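Local coordinates for protein class I phosphodiesterase PDEB1 (Leishmania major, PDB 2R8Q) that is a class I phosphodiesterase whose all-helical catalytic domain holds a zinc ion and a magnesium ion, at residues 84-89 / 137-142; 181-184 / 188-191. One frame throughout, in Å; residues are numbered along the deposited sequence.

Contact 1: 84-89 / 137-142; sequences LNFILQ and ALVHDL. With ZN (zinc ion), chain C; MG (magnesium ion), chain D.
Phe86 reaches from helix 80-92 to the last residues of helix 127-139, where its ring meets Leu138 and Val139. The outer end of the ring does the touching: CZ lies 3.5 Å from CG1 of Val139, and CE2 lies 4.0 Å from CD1 of Leu138. With CG of Phe86 anti to the backbone N (chi1 173°), the ring is carried over to helix 127-139 although its CB does not point there. Both methyls approach the ring obliquely, and the Phe86 and Val139 side chains cross at about a right angle. Leu138 CD1 also rests against Ile87 CG1 at 4.1 Å, so a single methyl bridges two neighbouring residues of helix 80-92. Ile87 also packs on Ala60, Val63 and Tyr64 of helix 55-68, extending the apolar layer.

Just beyond this layer the chain leaves its helix in a type I turn, Val139 to Leu142, and presents two metal ligands, His140 and Asp141. His140 ND1 gives an almost straight bond (174°) to Ala137 O, 2.8 Å away in the ring plane. That bond fixes the rotation of the imidazole and leaves NE2 to bind zinc at 2.2 Å. Asp141 bridges the two metals, OD2 on zinc and OD1 on magnesium, while water 1 bridges them too. His104 and Asp254 complete the protein ligands of zinc, and the consecutive His-Asp pair is the metal-binding signature of the HD phosphodiesterase superfamily.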
ATOM      1  N   LEU A  84      13.927  14.704 -14.590  1.00 16.97           N
ATOM      2  CA  LEU A  84      13.039  15.831 -14.326  1.00 16.99           C
ATOM      3  C   LEU A  84      11.600  15.354 -14.113  1.00 17.68           C
ATOM      4  O   LEU A  84      10.914  15.828 -13.203  1.00 18.11           O
ATOM      5  CB  LEU A  84      13.112  16.856 -15.469  1.00 17.23           C
ATOM      6  CG  LEU A  84      12.334  18.163 -15.262  1.00 16.75           C
ATOM      7  CD1 LEU A  84      12.717  18.810 -13.924  1.00 18.11           C
ATOM      8  CD2 LEU A  84      12.631  19.119 -16.416  1.00 19.20           C
ATOM      9  N   ASN A  85      11.138  14.418 -14.941  1.00 16.91           N
ATOM     10  CA  ASN A  85       9.783  13.899 -14.780  1.00 16.95           C
ATOM     11  C   ASN A  85       9.642  13.259 -13.403  1.00 15.99           C
ATOM     12  O   ASN A  85       8.622  13.424 -12.737  1.00 16.55           O
ATOM     13  CB  ASN A  85       9.448  12.853 -15.845  1.00 17.51           C
ATOM     14  CG  ASN A  85       9.152  13.467 -17.201  1.00 18.88           C
ATOM     15  OD1 ASN A  85       8.779  14.639 -17.303  1.00 19.13           O
ATOM     16  ND2 ASN A  85       9.298  12.665 -18.254  1.00 22.11           N
ATOM     17  N   PHE A  86      10.665  12.517 -12.986  1.00 15.75           N
ATOM     18  CA  PHE A  86      10.641  11.860 -11.676  1.00 14.55           C
ATOM     19  C   PHE A  86      10.496  12.904 -10.569  1.00 16.21           C
ATOM     20  O   PHE A  86       9.651  12.774  -9.683  1.00 15.35           O
ATOM     21  CB  PHE A  86      11.924  11.050 -11.470  1.00 15.96           C
ATOM     22  CG  PHE A  86      12.069  10.476 -10.087  1.00 14.86           C
ATOM     23  CD1 PHE A  86      11.318   9.366  -9.697  1.00 15.83           C
ATOM     24  CD2 PHE A  86      12.954  11.043  -9.178  1.00 14.75           C
ATOM     25  CE1 PHE A  86      11.452   8.834  -8.419  1.00 15.87           C
ATOM     26  CE2 PHE A  86      13.097  10.517  -7.894  1.00 14.58           C
ATOM     27  CZ  PHE A  86      12.345   9.412  -7.518  1.00 14.87           C
ATOM     28  N   ILE A  87      11.316  13.947 -10.624  1.00 15.23           N
ATOM     29  CA  ILE A  87      11.255  15.004  -9.620  1.00 15.03           C
ATOM     30  C   ILE A  87       9.851  15.614  -9.579  1.00 14.33           C
ATOM     31  O   ILE A  87       9.288  15.823  -8.504  1.00 14.31           O
ATOM     32  CB  ILE A  87      12.294  16.102  -9.926  1.00 15.77           C
ATOM     33  CG1 ILE A  87      13.703  15.523  -9.783  1.00 16.23           C
ATOM     34  CG2 ILE A  87      12.099  17.294  -8.993  1.00 17.53           C
ATOM     35  CD1 ILE A  87      14.803  16.434 -10.303  1.00 17.94           C
ATOM     36  N   LEU A  88       9.271  15.874 -10.747  1.00 14.83           N
ATOM     37  CA  LEU A  88       7.938  16.469 -10.801  1.00 15.33           C
ATOM     38  C   LEU A  88       6.829  15.514 -10.375  1.00 15.41           C
ATOM     39  O   LEU A  88       5.816  15.949  -9.831  1.00 15.63           O
ATOM     40  CB  LEU A  88       7.656  17.010 -12.207  1.00 16.53           C
ATOM     41  CG  LEU A  88       8.531  18.205 -12.603  1.00 17.29           C
ATOM     42  CD1 LEU A  88       8.280  18.565 -14.058  1.00 19.62           C
ATOM     43  CD2 LEU A  88       8.217  19.391 -11.692  1.00 21.35           C
ATOM     44  N   GLN A  89       7.008  14.217 -10.627  1.00 16.04           N
ATOM     45  CA  GLN A  89       6.006  13.241 -10.215  1.00 15.53           C
ATOM     46  C   GLN A  89       6.044  13.146  -8.692  1.00 15.87           C
ATOM     47  O   GLN A  89       5.013  12.959  -8.047  1.00 16.68           O
ATOM     48  CB  GLN A  89       6.281  11.872 -10.850  1.00 16.30           C
ATOM     49  CG  GLN A  89       5.954  11.807 -12.348  1.00 17.76           C
ATOM     50  CD  GLN A  89       4.458  11.805 -12.641  1.00 20.56           C
ATOM     51  OE1 GLN A  89       3.632  12.009 -11.750  1.00 21.79           O
ATOM     52  NE2 GLN A  89       4.104  11.578 -13.906  1.00 20.01           N
ATOM     53  N   ALA A 137      15.767  10.008  -1.161  1.00 14.74           N
ATOM     54  CA  ALA A 137      15.414  11.186  -0.383  1.00 15.37           C
ATOM     55  C   ALA A 137      14.138  11.847  -0.916  1.00 14.23           C
ATOM     56  O   ALA A 137      13.302  12.306  -0.146  1.00 14.60           O
ATOM     57  CB  ALA A 137      16.570  12.187  -0.395  1.00 16.40           C
ATOM     58  N   LEU A 138      13.978  11.878  -2.237  1.00 14.22           N
ATOM     59  CA  LEU A 138      12.815  12.519  -2.839  1.00 13.85           C
ATOM     60  C   LEU A 138      11.489  11.781  -2.672  1.00 13.82           C
ATOM     61  O   LEU A 138      10.426  12.394  -2.765  1.00 15.12           O
ATOM     62  CB  LEU A 138      13.076  12.776  -4.332  1.00 15.96           C
ATOM     63  CG  LEU A 138      14.257  13.705  -4.630  1.00 18.69           C
ATOM     64  CD1 LEU A 138      14.506  13.764  -6.133  1.00 20.21           C
ATOM     65  CD2 LEU A 138      13.968  15.096  -4.076  1.00 17.44           C
ATOM     66  N   VAL A 139      11.539  10.477  -2.418  1.00 13.73           N
ATOM     67  CA  VAL A 139      10.314   9.699  -2.264  1.00 14.03           C
ATOM     68  C   VAL A 139      10.026   9.298  -0.823  1.00 13.50           C
ATOM     69  O   VAL A 139       8.956   8.775  -0.537  1.00 14.46           O
ATOM     70  CB  VAL A 139      10.371   8.371  -3.071  1.00 14.17           C
ATOM     71  CG1 VAL A 139      10.723   8.644  -4.528  1.00 16.34           C
ATOM     72  CG2 VAL A 139      11.387   7.424  -2.443  1.00 14.86           C
ATOM     73  N   HIS A 140      10.958   9.572   0.084  1.00 15.22           N
ATOM     74  CA  HIS A 140      10.806   9.100   1.459  1.00 13.14           C
ATOM     75  C   HIS A 140       9.628   9.550   2.319  1.00 14.10           C
ATOM     76  O   HIS A 140       9.361   8.924   3.344  1.00 14.14           O
ATOM     77  CB  HIS A 140      12.131   9.275   2.226  1.00 14.76           C
ATOM     78  CG  HIS A 140      12.228  10.541   3.014  1.00 13.98           C
ATOM     79  ND1 HIS A 140      12.593  11.746   2.453  1.00 14.12           N
ATOM     80  CD2 HIS A 140      12.009  10.787   4.327  1.00 14.14           C
ATOM     81  CE1 HIS A 140      12.595  12.679   3.387  1.00 15.28           C
ATOM     82  NE2 HIS A 140      12.245  12.124   4.533  1.00 15.08           N
ATOM     83  N   ASP A 141       8.916  10.600   1.912  1.00 12.63           N
ATOM     84  CA  ASP A 141       7.753  11.078   2.667  1.00 12.96           C
ATOM     85  C   ASP A 141       6.520  11.291   1.780  1.00 13.03           C
ATOM     86  O   ASP A 141       5.585  11.990   2.170  1.00 13.14           O
ATOM     87  CB  ASP A 141       8.067  12.395   3.392  1.00 13.60           C
ATOM     88  CG  ASP A 141       8.649  12.180   4.768  1.00 14.61           C
ATOM     89  OD1 ASP A 141       8.210  11.228   5.443  1.00 14.37           O
ATOM     90  OD2 ASP A 141       9.527  12.970   5.179  1.00 12.08           O
ATOM     91  N   LEU A 142       6.507  10.674   0.603  1.00 13.47           N
ATOM     92  CA  LEU A 142       5.389  10.844  -0.332  1.00 14.25           C
ATOM     93  C   LEU A 142       3.985  10.779   0.269  1.00 14.79           C
ATOM     94  O   LEU A 142       3.636   9.831   0.960  1.00 14.36           O
ATOM     95  CB  LEU A 142       5.488   9.816  -1.463  1.00 14.25           C
ATOM     96  CG  LEU A 142       6.630   9.973  -2.474  1.00 14.99           C
ATOM     97  CD1 LEU A 142       6.793   8.682  -3.272  1.00 14.51           C
ATOM     98  CD2 LEU A 142       6.345  11.144  -3.405  1.00 15.36           C
TER
HETATM   99 ZN    ZN C   1      11.300  12.990   6.357  1.00 16.99          ZN
HETATM  100 MG    MG D   2       8.880  10.266   7.265  1.00 15.90          MG
HETATM  101  O   HOH W   1      10.879  11.148   7.398  1.00 17.59           O
HETATM  102  O   HOH W   2      10.500  13.691   8.384  1.00 18.68           O
HETATM  103  O   HOH W   3       6.855   9.367   7.331  1.00 14.58           O
HETATM  104  O   HOH W   4       9.399   8.904   8.905  1.00 15.36           O
HETATM  105  O   HOH W   5       8.136  11.767   8.718  1.00 15.83           O

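Contact 2: 181-184 / 188-191; sequences IEIL and AADV
Leu184 overlaps Val191 through one methyl group, its CD2 lying 3.8 Å from CG2 of Val191 as the two side chains cross at a slant. Leu184 has its CG anti to its own carbonyl carbon (chi1 -65°), and from there CD2 extends to the loop. The same methyl passes 3.9 Å from the carbonyl oxygen of Ala189, and so lies against loop backbone as well as a side chain.

One residue earlier, Ile183 offers a looser surface. Its CG2 is 4.4 Å from CB of Ala189, whose CB points toward the helix and also lies 4.0 Å from Ile183 O, while CD1, on the other branch of the isoleucine, runs to Leu142 and CG2 also faces helix 80-92. In this all-helical phosphodiesterase fold the contact sets a loop against the C-terminal end of a helix: helix 171-184 ends, three residues intervene, and the loop leading to helix 197-212 returns to cross that end beside Leu184. Phe86 of helix 80-92 touches Ile183 and Leu184, so the loop and that helix share one apolar layer.

The polar margin is built differently. Asp190 brings its CB within 3.4 Å of Leu184 O, a van der Waals approach. Water 6 joins the same two residues, donating to Leu184 O at 2.7 Å and, weakly, to Asp190 OD2 at 3.3 Å. The other carboxylate oxygen, OD1, accepts a hydrogen bond from Phe192 N, which ties the aspartate to the loop two residues on, and the carbonyl of Val191 receives the hydroxyl of Tyr131. At the far end of the helical segment, Ile181 packs on Pro158 of the second subunit, and Glu182 forms a salt bridge with Arg93.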
ATOM      1  N   ILE A 181       7.024   3.151  -5.676  1.00 15.93           N
ATOM      2  CA  ILE A 181       6.912   2.082  -6.662  1.00 18.31           C
ATOM      3  C   ILE A 181       5.986   2.505  -7.800  1.00 18.71           C
ATOM      4  O   ILE A 181       6.269   2.244  -8.970  1.00 19.78           O
ATOM      5  CB  ILE A 181       6.389   0.780  -5.996  1.00 17.87           C
ATOM      6  CG1 ILE A 181       7.485   0.210  -5.089  1.00 19.12           C
ATOM      7  CG2 ILE A 181       5.972  -0.244  -7.067  1.00 19.43           C
ATOM      8  CD1 ILE A 181       7.034  -0.941  -4.195  1.00 19.39           C
ATOM      9  N   GLU A 182       4.889   3.166  -7.450  1.00 18.10           N
ATOM     10  CA  GLU A 182       3.928   3.641  -8.442  1.00 19.23           C
ATOM     11  C   GLU A 182       4.592   4.615  -9.416  1.00 18.91           C
ATOM     12  O   GLU A 182       4.467   4.478 -10.635  1.00 19.41           O
ATOM     13  CB  GLU A 182       2.761   4.330  -7.732  1.00 21.78           C
ATOM     14  CG  GLU A 182       1.770   5.004  -8.659  1.00 28.18           C
ATOM     15  CD  GLU A 182       0.706   5.768  -7.898  1.00 31.20           C
ATOM     16  OE1 GLU A 182      -0.039   5.132  -7.121  1.00 32.31           O
ATOM     17  OE2 GLU A 182       0.621   7.004  -8.072  1.00 34.95           O
ATOM     18  N   ILE A 183       5.294   5.604  -8.873  1.00 17.54           N
ATOM     19  CA  ILE A 183       5.977   6.591  -9.703  1.00 17.93           C
ATOM     20  C   ILE A 183       6.994   5.948 -10.645  1.00 18.63           C
ATOM     21  O   ILE A 183       7.023   6.246 -11.841  1.00 18.74           O
ATOM     22  CB  ILE A 183       6.712   7.635  -8.826  1.00 17.40           C
ATOM     23  CG1 ILE A 183       5.690   8.491  -8.076  1.00 19.76           C
ATOM     24  CG2 ILE A 183       7.621   8.497  -9.688  1.00 19.02           C
ATOM     25  CD1 ILE A 183       6.312   9.429  -7.049  1.00 20.27           C
ATOM     26  N   LEU A 184       7.821   5.061 -10.100  1.00 19.15           N
ATOM     27  CA  LEU A 184       8.857   4.390 -10.875  1.00 19.00           C
ATOM     28  C   LEU A 184       8.342   3.392 -11.904  1.00 19.00           C
ATOM     29  O   LEU A 184       9.090   2.976 -12.788  1.00 20.25           O
ATOM     30  CB  LEU A 184       9.842   3.694  -9.930  1.00 19.85           C
ATOM     31  CG  LEU A 184      10.642   4.660  -9.057  1.00 18.51           C
ATOM     32  CD1 LEU A 184      11.370   3.899  -7.958  1.00 21.24           C
ATOM     33  CD2 LEU A 184      11.623   5.437  -9.931  1.00 20.47           C
ATOM     34  N   ALA A 188       8.403   6.894 -18.234  1.00 20.32           N
ATOM     35  CA  ALA A 188       8.775   8.297 -18.390  1.00 20.11           C
ATOM     36  C   ALA A 188       9.432   8.912 -17.161  1.00 19.91           C
ATOM     37  O   ALA A 188      10.051   9.974 -17.250  1.00 21.27           O
ATOM     38  CB  ALA A 188       7.548   9.112 -18.780  1.00 21.16           C
ATOM     39  N   ALA A 189       9.302   8.247 -16.017  1.00 18.48           N
ATOM     40  CA  ALA A 189       9.880   8.754 -14.773  1.00 18.36           C
ATOM     41  C   ALA A 189      10.738   7.717 -14.059  1.00 18.64           C
ATOM     42  O   ALA A 189      11.148   7.924 -12.918  1.00 18.09           O
ATOM     43  CB  ALA A 189       8.764   9.235 -13.843  1.00 18.51           C
ATOM     44  N   ASP A 190      11.024   6.609 -14.732  1.00 17.29           N
ATOM     45  CA  ASP A 190      11.817   5.546 -14.128  1.00 17.92           C
ATOM     46  C   ASP A 190      13.313   5.857 -14.121  1.00 18.23           C
ATOM     47  O   ASP A 190      14.022   5.578 -15.090  1.00 19.35           O
ATOM     48  CB  ASP A 190      11.532   4.226 -14.854  1.00 18.18           C
ATOM     49  CG  ASP A 190      12.350   3.071 -14.315  1.00 19.87           C
ATOM     50  OD1 ASP A 190      12.854   3.168 -13.176  1.00 20.23           O
ATOM     51  OD2 ASP A 190      12.482   2.054 -15.030  1.00 23.60           O
ATOM     52  N   VAL A 191      13.793   6.429 -13.016  1.00 17.41           N
ATOM     53  CA  VAL A 191      15.201   6.788 -12.898  1.00 16.34           C
ATOM     54  C   VAL A 191      16.136   5.590 -12.732  1.00 16.58           C
ATOM     55  O   VAL A 191      17.345   5.757 -12.585  1.00 16.50           O
ATOM     56  CB  VAL A 191      15.434   7.797 -11.746  1.00 16.40           C
ATOM     57  CG1 VAL A 191      14.705   9.100 -12.055  1.00 16.74           C
ATOM     58  CG2 VAL A 191      14.950   7.219 -10.425  1.00 17.98           C
TER
HETATM   59  O   HOH W   6       9.476   0.897 -14.533  1.00 40.56           O

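How the contacts relate
From the N terminus, helix 80-92 supplies the first half of contact 1, and the chain returns to it 48 residues later at the end of helix 127-139, closing a mostly helical loop. Contact 2 opens only afterwards and closes a far shorter loop, with three residues between its segments; the two follow in series, neither nested nor crossed. Their centres are nonetheless about 9 Å apart, because helix 80-92 serves both: Phe86 CB lies 3.4 Å from Val191 CG1, and Asn85 ND2 probably hydrogen-bonds Ala188 O. That helix thus joins the zinc-binding turn to the loop after helix 171-184.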